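Local coordinates for putative lipoprotein (Parabacteroides distasonis ATCC 8503, PDB 3JX8) that is of unknown function but has an adhesin-like head domain and may act in cell adhesion or lipid binding, at residues G169-N183 with E189-N203. Residues are numbered along the deposited sequence; the frame is centred on the assembly and turned at random. Where two conformers were deposited one is given.
Sequences GEIEVIGTVDRASFN and EIKAFDCQARKAECN. With SO4 (sulfate ion), chain I.
Residues 169-183 and 189-203 form most of two successive coils of a right-handed parallel beta-helix, stacked in parallel register. The axes of strands 170-174 and 189-192 approach to 4.7 Å, as do those of 180-183 and 200-203. Backbone hydrogen bonds join the coils, among them Lys191 N to Ile171 O and Phe182 N to Glu201 O. Ile171 pairs with Ile190, Ala180 with Ala200 and Phe182 with Cys202. The register shifts by one residue between Glu172 and Gly175, where the second coil makes a type I turn from Ala192 to Cys195. Water 2 bridges Val173 O and Asp194 N at this shift.

Phe182 points into the interior, and its CB packs against Ile190 CD1 at 3.7 Å. With CG anti to the carbonyl carbon (chi1 -61°), the ring continues to Ala192, CZ lying 3.6 Å from Ala192 CB. Cys202 SG meets the ring at its edge, 4.1 Å from Phe182 CD2. Val173 CG2 packs on Ala192 CB at 3.6 Å.

On the outer surface, Asn203 ND2 donates to Asn183 OD1 at 3.1 Å, the amide planes only 8° apart. The Arg198 guanidinium pairs through NE and NH2 with the two carboxylate oxygens of Asp178, a salt bridge; NE to OD1 is 2.7 Å. Lys199 NZ and, weakly, Arg198 hold a sulfate that probably came from the crystallisation medium.

Strands 150-153 and 160-166 flank the first coil, and Leu161 touches Phe182. Strands 209-214 and 217-223 continue the stack beyond the second.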
ATOM      1  N   GLY A 169       4.637   7.222   5.283  1.00 26.39           N
ATOM      2  CA  GLY A 169       4.192   8.121   6.335  1.00 26.16           C
ATOM      3  C   GLY A 169       4.079   7.523   7.741  1.00 26.16           C
ATOM      4  O   GLY A 169       4.711   6.501   8.082  1.00 25.18           O
ATOM      5  N   GLU A 170       3.248   8.168   8.543  1.00 25.60           N
ATOM      6  CA  GLU A 170       3.135   7.879   9.955  1.00 26.69           C
ATOM      7  C   GLU A 170       1.712   8.099  10.524  1.00 26.26           C
ATOM      8  O   GLU A 170       1.088   9.141  10.281  1.00 26.29           O
ATOM      9  CB  GLU A 170       4.102   8.767  10.691  1.00 26.88           C
ATOM     10  CG  GLU A 170       4.136   8.479  12.164  1.00 32.32           C
ATOM     11  CD  GLU A 170       4.996   9.456  12.937  1.00 35.72           C
ATOM     12  OE1 GLU A 170       6.226   9.383  12.738  1.00 37.49           O
ATOM     13  OE2 GLU A 170       4.425  10.244  13.758  1.00 39.02           O
ATOM     14  N   ILE A 171       1.214   7.118  11.262  1.00 24.85           N
ATOM     15  CA  ILE A 171      -0.014   7.243  12.003  1.00 24.31           C
ATOM     16  C   ILE A 171       0.355   7.048  13.453  1.00 24.44           C
ATOM     17  O   ILE A 171       1.079   6.088  13.780  1.00 23.26           O
ATOM     18  CB  ILE A 171      -1.069   6.215  11.604  1.00 24.07           C
ATOM     19  CG1 ILE A 171      -1.370   6.330  10.111  1.00 23.85           C
ATOM     20  CG2 ILE A 171      -2.353   6.398  12.457  1.00 21.18           C
ATOM     21  CD1 ILE A 171      -2.361   5.312   9.582  1.00 21.84           C
ATOM     22  N   GLU A 172      -0.136   7.957  14.306  1.00 24.16           N
ATOM     23  CA  GLU A 172       0.080   7.907  15.741  1.00 24.44           C
ATOM     24  C   GLU A 172      -1.236   8.052  16.497  1.00 24.81           C
ATOM     25  O   GLU A 172      -2.035   8.958  16.206  1.00 24.93           O
ATOM     26  CB  GLU A 172       1.053   8.995  16.181  1.00 24.81           C
ATOM     27  CG  GLU A 172       1.274   9.013  17.684  1.00 26.71           C
ATOM     28  CD  GLU A 172       2.433   9.933  18.128  1.00 29.63           C
ATOM     29  OE1 GLU A 172       2.947  10.720  17.318  1.00 30.17           O
ATOM     30  OE2 GLU A 172       2.831   9.847  19.311  1.00 32.48           O
ATOM     31  N   VAL A 173      -1.456   7.170  17.474  1.00 24.58           N
ATOM     32  CA  VAL A 173      -2.712   7.104  18.206  1.00 24.21           C
ATOM     33  C   VAL A 173      -2.440   6.934  19.675  1.00 24.82           C
ATOM     34  O   VAL A 173      -1.552   6.159  20.073  1.00 25.54           O
ATOM     35  CB  VAL A 173      -3.684   5.993  17.681  1.00 24.45           C
ATOM     36  CG1 VAL A 173      -4.105   6.315  16.265  1.00 23.58           C
ATOM     37  CG2 VAL A 173      -3.087   4.575  17.770  1.00 22.79           C
ATOM     38  N   ILE A 174      -3.185   7.691  20.476  1.00 24.76           N
ATOM     39  CA  ILE A 174      -3.002   7.769  21.910  1.00 24.66           C
ATOM     40  C   ILE A 174      -4.374   7.677  22.559  1.00 24.72           C
ATOM     41  O   ILE A 174      -5.301   8.388  22.176  1.00 24.08           O
ATOM     42  CB  ILE A 174      -2.341   9.121  22.291  1.00 25.47           C
ATOM     43  CG1 ILE A 174      -0.944   9.244  21.631  1.00 25.78           C
ATOM     44  CG2 ILE A 174      -2.274   9.299  23.832  1.00 23.14           C
ATOM     45  CD1 ILE A 174      -0.388  10.699  21.577  1.00 26.42           C
ATOM     46  N   GLY A 175      -4.509   6.774  23.520  1.00 25.26           N
ATOM     47  CA  GLY A 175      -5.755   6.617  24.263  1.00 25.27           C
ATOM     48  C   GLY A 175      -6.042   5.191  24.672  1.00 25.56           C
ATOM     49  O   GLY A 175      -5.138   4.455  25.077  1.00 25.51           O
ATOM     50  N   THR A 176      -7.309   4.813  24.540  1.00 25.99           N
ATOM     51  CA  THR A 176      -7.803   3.484  24.879  1.00 27.11           C
ATOM     52  C   THR A 176      -8.773   3.008  23.813  1.00 26.67           C
ATOM     53  O   THR A 176      -9.606   3.797  23.316  1.00 27.33           O
ATOM     54  CB  THR A 176      -8.593   3.523  26.191  1.00 27.72           C
ATOM     55  OG1 THR A 176      -7.695   3.863  27.230  1.00 30.99           O
ATOM     56  CG2 THR A 176      -9.171   2.148  26.548  1.00 30.34           C
ATOM     57  N   VAL A 177      -8.680   1.725  23.468  0.50 26.28           N
ATOM     58  CA  VAL A 177      -9.561   1.107  22.494  0.50 25.78           C
ATOM     59  C   VAL A 177      -9.756  -0.342  22.910  0.50 25.86           C
ATOM     60  O   VAL A 177      -8.873  -0.947  23.527  0.50 25.55           O
ATOM     61  CB  VAL A 177      -8.987   1.186  21.047  0.50 26.05           C
ATOM     62  CG1 VAL A 177      -7.599   0.581  20.979  0.50 24.90           C
ATOM     63  CG2 VAL A 177      -9.908   0.472  20.058  0.50 25.95           C
ATOM     64  N   ASP A 178     -10.926  -0.896  22.605  1.00 25.87           N
ATOM     65  CA  ASP A 178     -11.197  -2.283  22.913  1.00 25.93           C
ATOM     66  C   ASP A 178     -10.506  -3.168  21.869  1.00 25.84           C
ATOM     67  O   ASP A 178      -9.651  -3.981  22.230  1.00 26.25           O
ATOM     68  CB  ASP A 178     -12.689  -2.563  22.967  1.00 25.91           C
ATOM     69  CG  ASP A 178     -12.992  -3.971  23.428  1.00 26.77           C
ATOM     70  OD1 ASP A 178     -12.558  -4.358  24.529  1.00 27.86           O
ATOM     71  OD2 ASP A 178     -13.665  -4.702  22.689  1.00 29.24           O
ATOM     72  N   ARG A 179     -10.873  -3.006  20.601  1.00 25.68           N
ATOM     73  CA  ARG A 179     -10.230  -3.740  19.498  1.00 26.49           C
ATOM     74  C   ARG A 179      -9.565  -2.801  18.522  1.00 26.01           C
ATOM     75  O   ARG A 179     -10.170  -1.798  18.122  1.00 26.96           O
ATOM     76  CB  ARG A 179     -11.221  -4.606  18.749  1.00 26.76           C
ATOM     77  CG  ARG A 179     -11.803  -5.713  19.641  1.00 30.61           C
ATOM     78  CD  ARG A 179     -12.782  -6.589  18.916  1.00 33.09           C
ATOM     79  NE  ARG A 179     -13.841  -5.760  18.388  1.00 37.99           N
ATOM     80  CZ  ARG A 179     -14.696  -6.113  17.435  1.00 41.60           C
ATOM     81  NH1 ARG A 179     -14.643  -7.328  16.889  1.00 44.31           N
ATOM     82  NH2 ARG A 179     -15.628  -5.241  17.039  1.00 41.39           N
ATOM     83  N   ALA A 180      -8.327  -3.137  18.155  1.00 24.67           N
ATOM     84  CA  ALA A 180      -7.518  -2.362  17.242  1.00 23.98           C
ATOM     85  C   ALA A 180      -6.995  -3.244  16.113  1.00 24.16           C
ATOM     86  O   ALA A 180      -6.616  -4.425  16.309  1.00 23.60           O
ATOM     87  CB  ALA A 180      -6.329  -1.713  17.971  1.00 23.10           C
ATOM     88  N   SER A 181      -6.939  -2.643  14.932  1.00 23.62           N
ATOM     89  CA  SER A 181      -6.326  -3.253  13.786  1.00 23.90           C
ATOM     90  C   SER A 181      -5.316  -2.246  13.167  1.00 23.47           C
ATOM     91  O   SER A 181      -5.691  -1.124  12.819  1.00 24.12           O
ATOM     92  CB  SER A 181      -7.421  -3.659  12.837  1.00 23.72           C
ATOM     93  OG  SER A 181      -6.838  -3.928  11.593  1.00 28.99           O
ATOM     94  N   PHE A 182      -4.039  -2.626  13.102  1.00 22.92           N
ATOM     95  CA  PHE A 182      -2.958  -1.795  12.574  1.00 23.20           C
ATOM     96  C   PHE A 182      -2.272  -2.435  11.378  1.00 23.51           C
ATOM     97  O   PHE A 182      -1.739  -3.558  11.472  1.00 24.11           O
ATOM     98  CB  PHE A 182      -1.915  -1.565  13.650  1.00 22.98           C
ATOM     99  CG  PHE A 182      -2.431  -0.850  14.849  1.00 23.35           C
ATOM    100  CD1 PHE A 182      -3.097   0.352  14.726  1.00 24.09           C
ATOM    101  CD2 PHE A 182      -2.214  -1.349  16.119  1.00 23.97           C
ATOM    102  CE1 PHE A 182      -3.571   1.023  15.855  1.00 23.92           C
ATOM    103  CE2 PHE A 182      -2.676  -0.665  17.249  1.00 25.23           C
ATOM    104  CZ  PHE A 182      -3.355   0.529  17.107  1.00 23.43           C
ATOM    105  N   ASN A 183      -2.254  -1.721  10.259  1.00 23.37           N
ATOM    106  CA  ASN A 183      -1.779  -2.265   8.998  1.00 23.33           C
ATOM    107  C   ASN A 183      -0.818  -1.303   8.332  1.00 23.52           C
ATOM    108  O   ASN A 183      -1.129  -0.121   8.177  1.00 23.90           O
ATOM    109  CB  ASN A 183      -2.943  -2.515   8.081  1.00 23.41           C
ATOM    110  CG  ASN A 183      -3.989  -3.348   8.721  1.00 25.85           C
ATOM    111  OD1 ASN A 183      -3.885  -4.573   8.753  1.00 30.19           O
ATOM    112  ND2 ASN A 183      -4.990  -2.698   9.310  1.00 30.91           N
ATOM    113  N   GLU A 189       5.244   3.908   9.433  1.00 24.00           N
ATOM    114  CA  GLU A 189       5.238   3.533  10.831  1.00 24.57           C
ATOM    115  C   GLU A 189       3.927   3.876  11.521  1.00 24.07           C
ATOM    116  O   GLU A 189       3.395   4.982  11.359  1.00 21.95           O
ATOM    117  CB  GLU A 189       6.403   4.258  11.504  1.00 25.00           C
ATOM    118  CG  GLU A 189       6.463   4.031  12.948  1.00 28.00           C
ATOM    119  CD  GLU A 189       7.649   4.674  13.615  1.00 27.97           C
ATOM    120  OE1 GLU A 189       8.304   5.589  13.037  1.00 30.43           O
ATOM    121  OE2 GLU A 189       7.899   4.252  14.749  1.00 28.56           O
ATOM    122  N   ILE A 190       3.390   2.905  12.264  1.00 24.29           N
ATOM    123  CA  ILE A 190       2.294   3.163  13.177  1.00 23.55           C
ATOM    124  C   ILE A 190       2.872   3.219  14.594  1.00 24.13           C
ATOM    125  O   ILE A 190       3.624   2.329  15.029  1.00 23.79           O
ATOM    126  CB  ILE A 190       1.179   2.148  13.084  1.00 23.75           C
ATOM    127  CG1 ILE A 190       0.471   2.265  11.740  1.00 24.31           C
ATOM    128  CG2 ILE A 190       0.152   2.394  14.220  1.00 20.98           C
ATOM    129  CD1 ILE A 190      -0.589   1.186  11.478  1.00 21.52           C
ATOM    130  N   LYS A 191       2.556   4.295  15.304  1.00 24.48           N
ATOM    131  CA  LYS A 191       3.016   4.478  16.668  1.00 25.31           C
ATOM    132  C   LYS A 191       1.812   4.408  17.591  1.00 24.58           C
ATOM    133  O   LYS A 191       0.961   5.314  17.612  1.00 23.75           O
ATOM    134  CB  LYS A 191       3.671   5.840  16.845  1.00 25.94           C
ATOM    135  CG  LYS A 191       4.921   6.089  16.067  1.00 29.21           C
ATOM    136  CD  LYS A 191       5.445   7.467  16.456  1.00 35.11           C
ATOM    137  CE  LYS A 191       6.771   7.773  15.816  1.00 40.15           C
ATOM    138  NZ  LYS A 191       7.039   9.250  15.909  1.00 45.20           N
ATOM    139  N   ALA A 192       1.734   3.337  18.352  1.00 24.23           N
ATOM    140  CA  ALA A 192       0.561   3.106  19.175  1.00 24.25           C
ATOM    141  C   ALA A 192       0.897   2.550  20.537  1.00 24.16           C
ATOM    142  O   ALA A 192       0.060   1.924  21.152  1.00 24.61           O
ATOM    143  CB  ALA A 192      -0.439   2.207  18.428  1.00 23.43           C
ATOM    144  N   PHE A 193       2.097   2.818  21.030  1.00 24.70           N
ATOM    145  CA  PHE A 193       2.480   2.367  22.370  1.00 25.66           C
ATOM    146  C   PHE A 193       1.611   2.979  23.468  1.00 26.94           C
ATOM    147  O   PHE A 193       1.414   2.348  24.481  1.00 26.80           O
ATOM    148  CB  PHE A 193       3.947   2.710  22.709  1.00 25.69           C
ATOM    149  CG  PHE A 193       4.974   1.669  22.293  1.00 26.40           C
ATOM    150  CD1 PHE A 193       4.686   0.308  22.260  1.00 25.42           C
ATOM    151  CD2 PHE A 193       6.284   2.066  22.044  1.00 27.31           C
ATOM    152  CE1 PHE A 193       5.678  -0.623  21.905  1.00 26.03           C
ATOM    153  CE2 PHE A 193       7.274   1.133  21.702  1.00 26.21           C
ATOM    154  CZ  PHE A 193       6.961  -0.195  21.636  1.00 26.28           C
ATOM    155  N   ASP A 194       1.112   4.213  23.291  1.00 29.01           N
ATOM    156  CA  ASP A 194       0.206   4.809  24.299  1.00 30.25           C
ATOM    157  C   ASP A 194      -1.247   4.743  23.901  1.00 29.31           C
ATOM    158  O   ASP A 194      -2.071   5.546  24.359  1.00 28.91           O
ATOM    159  CB  ASP A 194       0.595   6.245  24.610  1.00 31.94           C
ATOM    160  CG  ASP A 194       1.984   6.341  25.182  1.00 36.98           C
ATOM    161  OD1 ASP A 194       2.407   5.430  25.966  1.00 42.41           O
ATOM    162  OD2 ASP A 194       2.670   7.335  24.835  1.00 44.75           O
ATOM    163  N   CYS A 195      -1.559   3.776  23.047  1.00 28.70           N
ATOM    164  CA  CYS A 195      -2.923   3.456  22.749  1.00 28.33           C
ATOM    165  C   CYS A 195      -3.163   2.078  23.299  1.00 27.77           C
ATOM    166  O   CYS A 195      -2.768   1.102  22.708  1.00 28.23           O
ATOM    167  CB  CYS A 195      -3.194   3.517  21.267  1.00 28.05           C
ATOM    168  SG  CYS A 195      -4.857   2.966  20.896  1.00 30.85           S
ATOM    169  N   GLN A 196      -3.811   2.005  24.453  1.00 27.85           N
ATOM    170  CA  GLN A 196      -4.040   0.735  25.112  1.00 27.52           C
ATOM    171  C   GLN A 196      -5.209  -0.022  24.497  1.00 26.80           C
ATOM    172  O   GLN A 196      -6.362   0.359  24.654  1.00 26.82           O
ATOM    173  CB  GLN A 196      -4.287   0.950  26.603  1.00 27.28           C
ATOM    174  CG  GLN A 196      -4.336  -0.325  27.398  1.00 29.81           C
ATOM    175  CD  GLN A 196      -4.913  -0.110  28.784  1.00 33.18           C
ATOM    176  OE1 GLN A 196      -4.198  -0.131  29.761  1.00 33.43           O
ATOM    177  NE2 GLN A 196      -6.207   0.137  28.858  1.00 37.30           N
ATOM    178  N   ALA A 197      -4.880  -1.111  23.822  1.00 26.48           N
ATOM    179  CA  ALA A 197      -5.851  -2.010  23.223  1.00 26.28           C
ATOM    180  C   ALA A 197      -6.009  -3.258  24.074  1.00 26.42           C
ATOM    181  O   ALA A 197      -5.031  -3.787  24.607  1.00 26.08           O
ATOM    182  CB  ALA A 197      -5.406  -2.410  21.846  1.00 25.81           C
ATOM    183  N   ARG A 198      -7.237  -3.759  24.175  1.00 26.38           N
ATOM    184  CA  ARG A 198      -7.433  -5.080  24.757  1.00 26.54           C
ATOM    185  C   ARG A 198      -6.981  -6.156  23.762  1.00 26.06           C
ATOM    186  O   ARG A 198      -6.196  -7.027  24.117  1.00 25.87           O
ATOM    187  CB  ARG A 198      -8.883  -5.298  25.200  1.00 26.56           C
ATOM    188  CG  ARG A 198      -9.094  -6.664  25.841  1.00 26.87           C
ATOM    189  CD  ARG A 198     -10.513  -6.823  26.392  1.00 27.25           C
ATOM    190  NE  ARG A 198     -11.497  -6.752  25.307  1.00 29.90           N
ATOM    191  CZ  ARG A 198     -11.903  -7.768  24.546  1.00 31.79           C
ATOM    192  NH1 ARG A 198     -11.451  -9.004  24.738  1.00 33.77           N
ATOM    193  NH2 ARG A 198     -12.776  -7.544  23.567  1.00 32.56           N
ATOM    194  N   LYS A 199      -7.525  -6.099  22.545  1.00 25.73           N
ATOM    195  CA  LYS A 199      -7.133  -6.974  21.458  1.00 25.91           C
ATOM    196  C   LYS A 199      -6.601  -6.151  20.295  1.00 25.02           C
ATOM    197  O   LYS A 199      -7.205  -5.151  19.908  1.00 24.83           O
ATOM    198  CB  LYS A 199      -8.319  -7.787  20.963  1.00 26.64           C
ATOM    199  CG  LYS A 199      -9.011  -8.602  22.066  1.00 30.85           C
ATOM    200  CD  LYS A 199      -9.757  -9.866  21.541  1.00 34.40           C
ATOM    201  CE  LYS A 199     -10.942  -9.562  20.625  1.00 37.18           C
ATOM    202  NZ  LYS A 199     -11.833 -10.770  20.365  1.00 39.24           N
ATOM    203  N   ALA A 200      -5.482  -6.574  19.729  1.00 24.19           N
ATOM    204  CA  ALA A 200      -4.921  -5.922  18.548  1.00 23.82           C
ATOM    205  C   ALA A 200      -4.437  -6.931  17.512  1.00 24.17           C
ATOM    206  O   ALA A 200      -3.851  -7.990  17.845  1.00 23.86           O
ATOM    207  CB  ALA A 200      -3.800  -5.014  18.928  1.00 22.64           C
ATOM    208  N   GLU A 201      -4.662  -6.568  16.254  1.00 24.36           N
ATOM    209  CA  GLU A 201      -4.102  -7.261  15.095  1.00 25.16           C
ATOM    210  C   GLU A 201      -3.130  -6.325  14.379  1.00 24.46           C
ATOM    211  O   GLU A 201      -3.487  -5.182  14.065  1.00 24.10           O
ATOM    212  CB  GLU A 201      -5.226  -7.604  14.134  1.00 25.23           C
ATOM    213  CG  GLU A 201      -4.796  -8.527  13.030  1.00 31.94           C
ATOM    214  CD  GLU A 201      -5.865  -8.692  11.953  1.00 38.91           C
ATOM    215  OE1 GLU A 201      -7.065  -8.530  12.321  1.00 45.16           O
ATOM    216  OE2 GLU A 201      -5.496  -8.973  10.767  1.00 38.62           O
ATOM    217  N   CYS A 202      -1.922  -6.800  14.127  1.00 23.95           N
ATOM    218  CA  CYS A 202      -0.877  -6.008  13.488  1.00 23.94           C
ATOM    219  C   CYS A 202      -0.386  -6.720  12.251  1.00 23.84           C
ATOM    220  O   CYS A 202       0.021  -7.888  12.297  1.00 25.00           O
ATOM    221  CB  CYS A 202       0.278  -5.827  14.436  1.00 24.20           C
ATOM    222  SG  CYS A 202      -0.111  -4.814  15.844  1.00 23.88           S
ATOM    223  N   ASN A 203      -0.450  -6.030  11.131  1.00 23.76           N
ATOM    224  CA  ASN A 203      -0.001  -6.574   9.860  1.00 23.60           C
ATOM    225  C   ASN A 203       0.947  -5.637   9.199  1.00 23.57           C
ATOM    226  O   ASN A 203       0.611  -4.453   9.028  1.00 24.75           O
ATOM    227  CB  ASN A 203      -1.170  -6.774   8.929  1.00 23.59           C
ATOM    228  CG  ASN A 203      -2.125  -7.842   9.420  1.00 25.81           C
ATOM    229  OD1 ASN A 203      -1.806  -9.025   9.385  1.00 28.38           O
ATOM    230  ND2 ASN A 203      -3.286  -7.429   9.886  1.00 25.56           N
TER
HETATM  231  S   SO4 I  15     -13.698 -11.359  22.898  0.60 61.83           S
HETATM  232  O1  SO4 I  15     -12.326 -11.783  22.670  0.60 61.38           O
HETATM  233  O2  SO4 I  15     -14.259 -10.842  21.651  0.60 60.79           O
HETATM  234  O3  SO4 I  15     -14.451 -12.492  23.407  0.60 61.41           O
HETATM  235  O4  SO4 I  15     -13.737 -10.343  23.928  0.60 61.17           O
HETATM  236  O   HOH W   1       7.699   7.688  11.486  1.00 32.02           O
HETATM  237  O   HOH W   2       0.863   5.912  20.979  1.00 25.02           O